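Local coordinates for inorganic pyrophosphatase (Shewanella sp. AS-11, PDB 6LL7), which probably hydrolyses diphosphate to two phosphate ions at an active site that holds manganese, at residues 14-19 with 71-76; 91-96 with 119-124; 143-148 with 162-167; 221-226 with 251-256. All blocks are in the same frame, centred on the assembly; numbering follows the deposited sequence.

Interaction 1 of 4, residues 14-19 with 71-76; sequences SDSICG and IVDHSE. With MN (manganese (II) ion), chain F; MN (manganese (II) ion), chain E.
Asp-15 and Asp-73 bring their carboxylates together on one manganese ion, the chain F ion, and these metal bonds dominate the contact between the start of helix 14-29 and the end of strand 68-72. Asp-15 OD2 lies 2.2 Å from this ion and Asp-73 OD1 2.1 Å from it; water 2, His-95 and Asp-147 are its other ligands. Through its second oxygen Asp-73 reaches the chain E manganese, OD2 standing 2.2 Å away, so a single carboxylate bridges both metals. His-9, Asp-13 and water 1 also bind that second ion. With CG anti to the backbone N (chi1 -164°), Asp-73 projects from its loop between the two ions. The two carboxylates meet with their planes 64° apart, and Asp-15 OD2 and Asp-73 OD1 approach to 2.8 Å, a spacing set by the shared metal rather than by a hydrogen bond.

Polar neighbours flank these ligands. Asp-15 OD1 accepts a hydrogen bond from Asn-118, which is likely to restrain the rotation of the carboxylate. Ser-16 OG comes within 3.2 Å of Asp-73 OD2, while the main polar partner of Ser-16 OG is Asp-13.

Apolar packing is slight: Val-72 CG1, anti to its own backbone N, rests against the turn of helix, 4.2 Å from Asp-15 O and 4.4 Å from CA of Gly-19, which has no side chain to intervene.

Chemically, two buried carboxylates at such close range are likely to be tolerable because the manganese ions offset their charge, with the nearby helix N-terminus perhaps adding to that effect.

Interaction 2 of 4, residues 91-96 with 119-124; sequences GIVDHH and TVIKMM. With MN (manganese (II) ion), chain F.
Strand 88-94 runs straight into the Asp-His-His signature that gives the DHH family its name, and Val-93, just before it, packs on Val-120 of helix 117-128. Val-93 CG2, anti to the backbone N, is the branch that touches: it lies 3.6 Å from Val-120 CG1, 3.9 Å from Ile-121 CG1 and 4.2 Å from Met-124 SD, so one methyl sits among three side chains, two from one turn and Met-124 from the next. The two valines lie alongside, running in opposite senses. Val-120 CG2 meets the backbone instead, 3.8 Å from Asp-94 O.

Strand and helix directions differ by 125° and their axes come within 8.4 Å, the helix covering a face of the parallel sheet in this alpha/beta domain. Leu-23 of helix 14-29 reaches Val-93 on that same face. Beyond the strand, His-95 NE2 binds the chain F manganese, and its ND1 makes a weak hydrogen bond to Val-114 O. His-96 donates from ND1 to the syn lone pair of Asp-94 OD1 at 2.5 Å, with an angle of 150° at the hydrogen, while its CE1 stands 3.6 Å above the His-95 ring plane, toward the rim. Substituting alanine for His-96 would probably deprive Asp-94 OD1 of its imidazole donor and strip one face of the metal-binding His-95 ring of its neighbour. Asp-94 OD1 also receives a weak hydrogen bond from His-95 N.

Interaction 3 of 4, residues 143-148 with 162-167; sequences AILSDT and RCVEAL. With MN (manganese (II) ion), chain F.
Ile-144 and Val-164 pack flank to flank, pointing in contrary senses, where helices 134-148 and 158-171 lie side by side. The methyl groups CG2 of both residues meet at 3.6 Å, and Val-164 CG2 also touches Ile-144 CB. The branches of Ile-144 divide the work: CG2, anti to the backbone N, faces Val-164, while CG1 (chi1 -54°) carries CD1 to Leu-167 CD1 at 3.5 Å and Cys-163 SG at 4.0 Å. Ile-144 runs roughly perpendicular to Leu-167. Leu-145 meets Val-164 at a similar angle, its CD2 lying 4.2 Å from Val-164 CG1, so Val-164 has one methyl against each of two consecutive residues. All these contacts are apolar, and no hydrogen bond links the two segments, whose axes approach to 10.5 Å at a crossing angle of -151°.

Within segment 143-148, Thr-148 folds back so that its OG1 donates to Ile-144 O at 2.7 Å; this carbonyl also accepts from Thr-148 N, the two donors coming from opposite faces of its plane. Asp-147, which takes no part in the packing, binds the chain F manganese through OD2. An unstaggered chi1 of -107° places OD2 on the metal; water 2, also a ligand, donates to OD1 at 3.0 Å. This antiparallel, apolar helix pair thus carries a manganese ligand near the C-terminal end of its first helix, completing the site with Asp-15, Asp-73 and His-95.

Helix 117-128 borders the pair, Thr-119 touching Ile-144 and Lys-122 touching Cys-163 and Leu-167. Helix 176-188 adds Met-183 beside Leu-145 and Phe-176 beside Val-164.

Interaction 4 of 4, residues 221-226 with 251-256; sequences IDLAVF and LLLTDI
Leu-253 lays CD2 over one face of the Phe-226 ring, 3.7 Å from the ring centroid and 15° off its normal, a CH-pi contact. Val-225 CG2 covers the opposite face, so the ring is sandwiched between two aliphatic side chains. Leu-253 CD1 adds a contact to the same ring at CD2, 3.7 Å away. Leu-223 lies nearly square to Leu-253, its CD1 resting 3.8 Å from Leu-253 CB. Further along, Ile-221 and Ile-256 meet more loosely, CG1 to CG1 at 4.5 Å, beside Phe-184 of helix 176-188.

In the DHHA2 domain, strand 248-255 is the middle strand of the mixed sheet, and the 3-10 turn 223-226 lies in the beta-alpha-beta crossover that leaves the parallel neighbour 211-220 and returns through helix 230-243.

At the polar edge, Asp-255 CG stands anti to the backbone N (chi1 -171°), which carries the carboxylate to the start of the 3-10 turn. OD2 accepts from Leu-223 N at 3.0 Å, the donor standing above the carboxylate plane, with an N-H...O angle of 146°. Asp-222 OD1 accepts from Ala-224 N at 3.1 Å in a nearly straight bond that comes from above the carboxylate plane, an Asx turn. The two carboxylates lie side by side, Asp-222 OD1 being 4.1 Å from Asp-255 OD2; Lys-258 forms a salt bridge with Asp-255 and is likely to ease the repulsion. An alanine in place of Asp-255 is likely to leave Leu-223 N without its acceptor and Lys-258 without its salt-bridge mate, freeing the turn to shift from the strand end.

Overall arrangement
Interactions 1, 2 and 3 are buried and meet at the chain F manganese, interaction 1 supplying two protein ligands and the others one each, and all sharing water 2. Interactions 1 and 2 hold neighbouring strands of the parallel sheet, 68-72 and 88-94, which are backed by helices 14-29 and 117-128; interaction 3 joins helices alone and touches interaction 2 where Lys-122 meets Cys-163. Their chemistry differs: metal bonds carry interaction 1, whereas apolar packing carries interaction 2 and interaction 3 behind their metal ligands. Interaction 4 stands apart in the other sheet, its centre about 25 Å from that of interaction 1. Partly buried and without metal, it combines an aromatic centre with a carboxylate edge.

Interaction 1 of 4, residues 14-19 with 71-76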
# COMPACT_ATOMS: atom_id res chain seq x y z
N SER A 14 5.51 -0.80 -0.23
CA SER A 14 6.77 -0.07 0.09
C SER A 14 6.63 0.71 1.41
O SER A 14 7.59 0.63 2.24
CB SER A 14 7.21 0.80 -1.04
OG SER A 14 7.71 -0.01 -2.10
N ASP A 15 5.49 1.38 1.63
CA ASP A 15 5.23 2.20 2.84
C ASP A 15 5.39 1.34 4.09
O ASP A 15 6.12 1.78 5.00
CB ASP A 15 3.84 2.85 2.81
CG ASP A 15 3.64 3.96 3.84
OD1 ASP A 15 4.66 4.45 4.35
OD2 ASP A 15 2.46 4.35 4.08
N SER A 16 4.71 0.18 4.14
CA SER A 16 4.75 -0.76 5.30
C SER A 16 6.18 -1.25 5.55
O SER A 16 6.53 -1.38 6.74
CB SER A 16 3.82 -1.94 5.11
OG SER A 16 2.47 -1.53 4.90
N ILE A 17 6.97 -1.56 4.52
CA ILE A 17 8.32 -2.19 4.67
C ILE A 17 9.34 -1.08 4.98
O ILE A 17 10.09 -1.21 5.96
CB ILE A 17 8.71 -2.99 3.42
CG1 ILE A 17 7.78 -4.17 3.15
CG2 ILE A 17 10.16 -3.42 3.48
CD1 ILE A 17 7.85 -5.28 4.18
N CYS A 18 9.39 -0.02 4.15
CA CYS A 18 10.34 1.12 4.32
C CYS A 18 10.04 1.84 5.64
O CYS A 18 10.98 2.34 6.27
CB CYS A 18 10.26 2.05 3.10
SG CYS A 18 10.85 1.33 1.54
N GLY A 19 8.77 1.91 6.05
CA GLY A 19 8.36 2.56 7.31
C GLY A 19 8.89 1.78 8.50
O GLY A 19 9.41 2.41 9.44
N ILE A 71 2.53 -0.55 15.10
CA ILE A 71 1.78 -0.74 13.83
C ILE A 71 2.12 0.40 12.85
O ILE A 71 2.11 1.55 13.28
CB ILE A 71 0.27 -0.79 14.10
CG1 ILE A 71 -0.11 -1.96 15.03
CG2 ILE A 71 -0.50 -0.84 12.79
CD1 ILE A 71 -0.32 -3.27 14.33
N VAL A 72 2.36 0.08 11.58
CA VAL A 72 2.59 1.07 10.48
C VAL A 72 1.50 0.94 9.40
O VAL A 72 1.22 -0.21 8.99
CB VAL A 72 3.98 0.88 9.88
CG1 VAL A 72 4.23 1.86 8.73
CG2 VAL A 72 5.07 0.98 10.93
N ASP A 73 0.92 2.06 8.97
CA ASP A 73 0.21 2.22 7.66
C ASP A 73 -1.14 1.51 7.68
O ASP A 73 -1.63 1.13 6.61
CB ASP A 73 1.06 1.63 6.52
CG ASP A 73 0.68 2.05 5.11
OD1 ASP A 73 0.07 3.12 4.95
OD2 ASP A 73 1.03 1.28 4.18
N HIS A 74 -1.71 1.30 8.85
CA HIS A 74 -3.15 0.94 9.03
C HIS A 74 -3.54 1.15 10.50
O HIS A 74 -2.65 1.40 11.32
CB HIS A 74 -3.39 -0.51 8.58
CG HIS A 74 -2.74 -1.52 9.47
ND1 HIS A 74 -3.44 -2.13 10.50
CD2 HIS A 74 -1.50 -2.06 9.47
CE1 HIS A 74 -2.64 -2.97 11.11
NE2 HIS A 74 -1.45 -2.96 10.49
N SER A 75 -4.83 1.04 10.81
CA SER A 75 -5.33 0.93 12.20
C SER A 75 -6.51 -0.06 12.22
O SER A 75 -7.47 0.20 12.96
CB SER A 75 -5.69 2.28 12.78
OG SER A 75 -6.67 2.97 11.99
N GLU A 76 -6.39 -1.14 11.44
CA GLU A 76 -7.45 -2.17 11.23
C GLU A 76 -7.02 -3.51 11.85
O GLU A 76 -5.83 -3.88 11.73
CB GLU A 76 -7.73 -2.40 9.75
CG GLU A 76 -8.04 -1.15 8.95
CD GLU A 76 -9.38 -0.50 9.30
OE1 GLU A 76 -10.33 -1.25 9.68
OE2 GLU A 76 -9.46 0.75 9.19
MN MN F . 0.51 4.17 3.14
MN MN E . -0.08 0.53 2.46
O HOH W 1 -1.51 1.47 3.21
O HOH W 2 -1.06 3.20 1.56

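Interaction 2 of 4, residues 91-96 with 119-124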
# COMPACT_ATOMS: atom_id res chain seq x y z
N GLY A 91 2.46 1.47 19.77
CA GLY A 91 2.49 2.59 18.81
C GLY A 91 1.63 2.33 17.60
O GLY A 91 1.45 1.15 17.26
N ILE A 92 1.05 3.37 17.03
CA ILE A 92 0.52 3.34 15.64
C ILE A 92 1.02 4.59 14.90
O ILE A 92 0.80 5.69 15.43
CB ILE A 92 -1.01 3.28 15.58
CG1 ILE A 92 -1.58 2.03 16.25
CG2 ILE A 92 -1.42 3.36 14.11
CD1 ILE A 92 -3.07 2.11 16.50
N VAL A 93 1.62 4.41 13.73
CA VAL A 93 1.92 5.53 12.79
C VAL A 93 1.23 5.24 11.46
O VAL A 93 1.54 4.22 10.85
CB VAL A 93 3.42 5.78 12.61
CG1 VAL A 93 4.19 4.53 12.18
CG2 VAL A 93 3.64 6.92 11.65
N ASP A 94 0.36 6.14 11.01
CA ASP A 94 -0.52 5.89 9.84
C ASP A 94 -1.03 7.21 9.26
O ASP A 94 -0.80 8.28 9.87
CB ASP A 94 -1.68 4.99 10.25
CG ASP A 94 -2.56 4.52 9.11
OD1 ASP A 94 -2.07 4.56 7.94
OD2 ASP A 94 -3.70 4.09 9.38
N HIS A 95 -1.73 7.13 8.13
CA HIS A 95 -2.36 8.26 7.41
C HIS A 95 -3.72 7.82 6.87
O HIS A 95 -4.16 8.40 5.87
CB HIS A 95 -1.44 8.75 6.29
CG HIS A 95 -1.14 7.71 5.25
ND1 HIS A 95 -1.66 7.76 3.97
CD2 HIS A 95 -0.38 6.60 5.30
CE1 HIS A 95 -1.24 6.72 3.28
NE2 HIS A 95 -0.44 5.99 4.08
N HIS A 96 -4.37 6.84 7.51
CA HIS A 96 -5.74 6.39 7.16
C HIS A 96 -6.74 6.84 8.23
O HIS A 96 -6.32 7.32 9.30
CB HIS A 96 -5.80 4.88 7.00
CG HIS A 96 -4.96 4.38 5.87
ND1 HIS A 96 -3.65 3.97 6.04
CD2 HIS A 96 -5.24 4.26 4.55
CE1 HIS A 96 -3.16 3.63 4.87
NE2 HIS A 96 -4.13 3.77 3.94
N THR A 119 5.87 9.98 5.60
CA THR A 119 5.79 11.45 5.79
C THR A 119 5.68 11.78 7.29
O THR A 119 6.36 12.72 7.74
CB THR A 119 4.61 12.07 5.04
OG1 THR A 119 4.86 11.78 3.67
CG2 THR A 119 4.47 13.56 5.29
N VAL A 120 4.84 11.02 8.00
CA VAL A 120 4.67 11.14 9.47
C VAL A 120 5.98 10.74 10.16
O VAL A 120 6.39 11.48 11.08
CB VAL A 120 3.51 10.27 9.98
CG1 VAL A 120 3.32 10.49 11.47
CG2 VAL A 120 2.22 10.54 9.23
N ILE A 121 6.61 9.63 9.74
CA ILE A 121 7.84 9.08 10.38
C ILE A 121 8.94 10.14 10.25
O ILE A 121 9.80 10.21 11.15
CB ILE A 121 8.25 7.72 9.79
CG1 ILE A 121 7.22 6.62 10.10
CG2 ILE A 121 9.65 7.34 10.28
CD1 ILE A 121 7.52 5.30 9.46
N LYS A 122 8.93 10.93 9.18
CA LYS A 122 9.91 12.04 9.03
C LYS A 122 9.67 13.07 10.15
O LYS A 122 10.68 13.60 10.70
CB LYS A 122 9.77 12.68 7.64
CG LYS A 122 11.01 13.44 7.18
CD LYS A 122 11.00 14.90 7.50
CE LYS A 122 12.27 15.57 7.03
NZ LYS A 122 12.42 16.94 7.58
N MET A 123 8.39 13.36 10.46
CA MET A 123 8.00 14.30 11.55
C MET A 123 8.55 13.77 12.89
O MET A 123 9.00 14.58 13.70
CB MET A 123 6.48 14.49 11.65
CG MET A 123 5.84 15.18 10.45
SD MET A 123 3.98 15.09 10.36
CE MET A 123 3.67 16.13 8.93
N MET A 124 8.56 12.45 13.09
CA MET A 124 9.03 11.76 14.33
C MET A 124 10.53 12.00 14.53
O MET A 124 10.95 12.27 15.67
CB MET A 124 8.74 10.25 14.31
CG MET A 124 7.25 9.96 14.23
SD MET A 124 6.73 8.23 14.23
CE MET A 124 7.21 7.68 15.87
MN MN F . 0.51 4.17 3.14
O HOH W 2 -1.06 3.20 1.56

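Interaction 3 of 4, residues 143-148 with 162-167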
# COMPACT_ATOMS: atom_id res chain seq x y z
N ALA A 143 9.12 5.39 -0.61
CA ALA A 143 7.82 5.02 -0.01
C ALA A 143 6.79 6.10 -0.32
O ALA A 143 5.65 5.74 -0.67
CB ALA A 143 7.94 4.81 1.47
N ILE A 144 7.17 7.38 -0.21
CA ILE A 144 6.20 8.49 -0.43
C ILE A 144 5.89 8.59 -1.93
O ILE A 144 4.69 8.81 -2.27
CB ILE A 144 6.68 9.83 0.17
CG1 ILE A 144 7.04 9.68 1.65
CG2 ILE A 144 5.63 10.91 -0.05
CD1 ILE A 144 8.11 10.64 2.11
N LEU A 145 6.89 8.43 -2.80
CA LEU A 145 6.72 8.44 -4.29
C LEU A 145 5.87 7.23 -4.70
O LEU A 145 5.08 7.32 -5.63
CB LEU A 145 8.09 8.43 -4.97
CG LEU A 145 8.96 9.68 -4.75
CD1 LEU A 145 10.33 9.48 -5.38
CD2 LEU A 145 8.33 10.93 -5.32
N SER A 146 6.01 6.12 -3.98
CA SER A 146 5.21 4.88 -4.20
C SER A 146 3.74 5.16 -3.88
O SER A 146 2.92 4.97 -4.76
CB SER A 146 5.77 3.74 -3.41
OG SER A 146 4.92 2.61 -3.53
N ASP A 147 3.47 5.66 -2.67
CA ASP A 147 2.12 5.92 -2.10
C ASP A 147 1.40 7.03 -2.88
O ASP A 147 0.20 6.86 -3.15
CB ASP A 147 2.20 6.32 -0.61
CG ASP A 147 1.72 5.25 0.37
OD1 ASP A 147 1.14 4.27 -0.13
OD2 ASP A 147 1.90 5.43 1.62
N THR A 148 2.09 8.14 -3.18
CA THR A 148 1.48 9.34 -3.81
C THR A 148 1.60 9.25 -5.33
O THR A 148 1.13 10.18 -6.00
CB THR A 148 2.13 10.64 -3.31
OG1 THR A 148 3.48 10.65 -3.76
CG2 THR A 148 2.09 10.82 -1.80
N ARG A 162 6.72 18.48 0.26
CA ARG A 162 7.78 19.19 1.03
C ARG A 162 8.72 18.15 1.67
O ARG A 162 9.96 18.33 1.61
CB ARG A 162 7.17 20.09 2.12
CG ARG A 162 6.41 21.31 1.60
CD ARG A 162 5.97 22.23 2.74
NE ARG A 162 5.72 21.46 3.97
CZ ARG A 162 4.57 21.39 4.66
NH1 ARG A 162 3.50 22.08 4.31
NH2 ARG A 162 4.51 20.62 5.74
N CYS A 163 8.15 17.08 2.22
CA CYS A 163 8.93 16.00 2.88
C CYS A 163 9.82 15.26 1.86
O CYS A 163 10.99 15.06 2.17
CB CYS A 163 7.99 15.07 3.64
SG CYS A 163 8.90 13.75 4.46
N VAL A 164 9.30 14.86 0.69
CA VAL A 164 10.16 14.26 -0.38
C VAL A 164 11.28 15.24 -0.72
O VAL A 164 12.44 14.79 -0.79
CB VAL A 164 9.37 13.88 -1.66
CG1 VAL A 164 10.29 13.65 -2.85
CG2 VAL A 164 8.49 12.66 -1.43
N GLU A 165 10.97 16.52 -0.96
CA GLU A 165 12.01 17.51 -1.34
C GLU A 165 13.09 17.49 -0.25
O GLU A 165 14.27 17.39 -0.60
CB GLU A 165 11.40 18.89 -1.62
CG GLU A 165 10.72 19.00 -2.97
CD GLU A 165 9.83 20.23 -3.19
OE1 GLU A 165 9.56 20.97 -2.20
OE2 GLU A 165 9.41 20.46 -4.36
N ALA A 166 12.70 17.49 1.04
CA ALA A 166 13.61 17.49 2.21
C ALA A 166 14.49 16.23 2.22
O ALA A 166 15.71 16.37 2.46
CB ALA A 166 12.82 17.59 3.49
N LEU A 167 13.88 15.05 1.99
CA LEU A 167 14.55 13.73 2.06
C LEU A 167 15.53 13.56 0.89
O LEU A 167 16.63 13.06 1.12
CB LEU A 167 13.49 12.61 2.06
CG LEU A 167 12.59 12.53 3.28
CD1 LEU A 167 11.35 11.70 2.98
CD2 LEU A 167 13.33 11.96 4.48
MN MN F . 0.51 4.17 3.14
O HOH W 2 -1.06 3.20 1.56

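Interaction 4 of 4, residues 221-226 with 251-256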
# COMPACT_ATOMS: atom_id res chain seq x y z
N ILE A 221 3.66 2.07 -16.06
CA ILE A 221 3.96 3.28 -16.89
C ILE A 221 3.14 3.20 -18.19
O ILE A 221 2.76 4.26 -18.71
CB ILE A 221 5.47 3.40 -17.14
CG1 ILE A 221 6.20 3.71 -15.83
CG2 ILE A 221 5.77 4.42 -18.23
CD1 ILE A 221 7.58 4.30 -15.99
N ASP A 222 2.86 2.00 -18.69
CA ASP A 222 2.11 1.83 -19.96
C ASP A 222 1.19 0.63 -19.84
O ASP A 222 1.68 -0.49 -19.57
CB ASP A 222 3.06 1.74 -21.15
CG ASP A 222 2.37 1.61 -22.50
OD1 ASP A 222 1.14 1.68 -22.56
OD2 ASP A 222 3.09 1.44 -23.50
N LEU A 223 -0.10 0.87 -20.07
CA LEU A 223 -1.21 -0.12 -19.97
C LEU A 223 -1.04 -1.24 -21.03
O LEU A 223 -1.56 -2.34 -20.80
CB LEU A 223 -2.49 0.69 -20.15
CG LEU A 223 -3.79 -0.08 -20.29
CD1 LEU A 223 -4.04 -0.94 -19.07
CD2 LEU A 223 -4.94 0.90 -20.49
N ALA A 224 -0.30 -0.99 -22.11
CA ALA A 224 -0.03 -1.94 -23.22
C ALA A 224 0.73 -3.20 -22.76
O ALA A 224 0.67 -4.21 -23.49
CB ALA A 224 0.75 -1.24 -24.32
N VAL A 225 1.43 -3.14 -21.63
CA VAL A 225 2.25 -4.28 -21.10
C VAL A 225 1.33 -5.47 -20.78
O VAL A 225 1.83 -6.61 -20.75
CB VAL A 225 3.08 -3.89 -19.86
CG1 VAL A 225 4.03 -2.73 -20.14
CG2 VAL A 225 2.20 -3.61 -18.64
N PHE A 226 0.03 -5.22 -20.54
CA PHE A 226 -0.95 -6.24 -20.10
C PHE A 226 -1.62 -6.92 -21.31
O PHE A 226 -2.34 -7.92 -21.08
CB PHE A 226 -2.00 -5.61 -19.17
CG PHE A 226 -1.49 -5.23 -17.80
CD1 PHE A 226 -0.88 -6.18 -16.99
CD2 PHE A 226 -1.63 -3.94 -17.31
CE1 PHE A 226 -0.41 -5.84 -15.73
CE2 PHE A 226 -1.15 -3.61 -16.05
CZ PHE A 226 -0.54 -4.56 -15.27
N LEU A 251 -10.03 -6.03 -10.84
CA LEU A 251 -8.57 -5.77 -10.99
C LEU A 251 -8.38 -4.42 -11.67
O LEU A 251 -8.83 -4.29 -12.83
CB LEU A 251 -7.90 -6.88 -11.80
CG LEU A 251 -6.40 -6.72 -12.02
CD1 LEU A 251 -5.64 -6.87 -10.71
CD2 LEU A 251 -5.88 -7.73 -13.05
N LEU A 252 -7.73 -3.48 -10.99
CA LEU A 252 -7.37 -2.14 -11.52
C LEU A 252 -6.04 -2.27 -12.26
O LEU A 252 -5.03 -2.63 -11.60
CB LEU A 252 -7.24 -1.15 -10.35
CG LEU A 252 -8.54 -0.78 -9.62
CD1 LEU A 252 -8.26 -0.20 -8.24
CD2 LEU A 252 -9.34 0.21 -10.44
N LEU A 253 -6.03 -2.04 -13.58
CA LEU A 253 -4.78 -1.83 -14.37
C LEU A 253 -4.59 -0.32 -14.51
O LEU A 253 -5.29 0.27 -15.35
CB LEU A 253 -4.86 -2.53 -15.73
CG LEU A 253 -5.23 -4.01 -15.73
CD1 LEU A 253 -5.24 -4.57 -17.13
CD2 LEU A 253 -4.29 -4.82 -14.85
N THR A 254 -3.71 0.26 -13.69
CA THR A 254 -3.55 1.73 -13.50
C THR A 254 -2.34 2.22 -14.31
O THR A 254 -1.22 1.80 -14.01
CB THR A 254 -3.45 2.06 -12.00
OG1 THR A 254 -4.69 1.72 -11.39
CG2 THR A 254 -3.14 3.51 -11.71
N ASP A 255 -2.58 3.07 -15.31
CA ASP A 255 -1.55 3.72 -16.17
C ASP A 255 -1.22 5.07 -15.52
O ASP A 255 -2.09 5.94 -15.49
CB ASP A 255 -2.06 3.86 -17.61
CG ASP A 255 -1.03 4.32 -18.63
OD1 ASP A 255 -0.32 5.34 -18.35
OD2 ASP A 255 -0.96 3.67 -19.71
N ILE A 256 -0.02 5.23 -14.97
CA ILE A 256 0.35 6.43 -14.17
C ILE A 256 0.69 7.60 -15.11
O ILE A 256 0.77 8.73 -14.60
CB ILE A 256 1.48 6.12 -13.16
CG1 ILE A 256 2.84 5.87 -13.81
CG2 ILE A 256 1.07 4.97 -12.25
CD1 ILE A 256 4.00 6.39 -13.00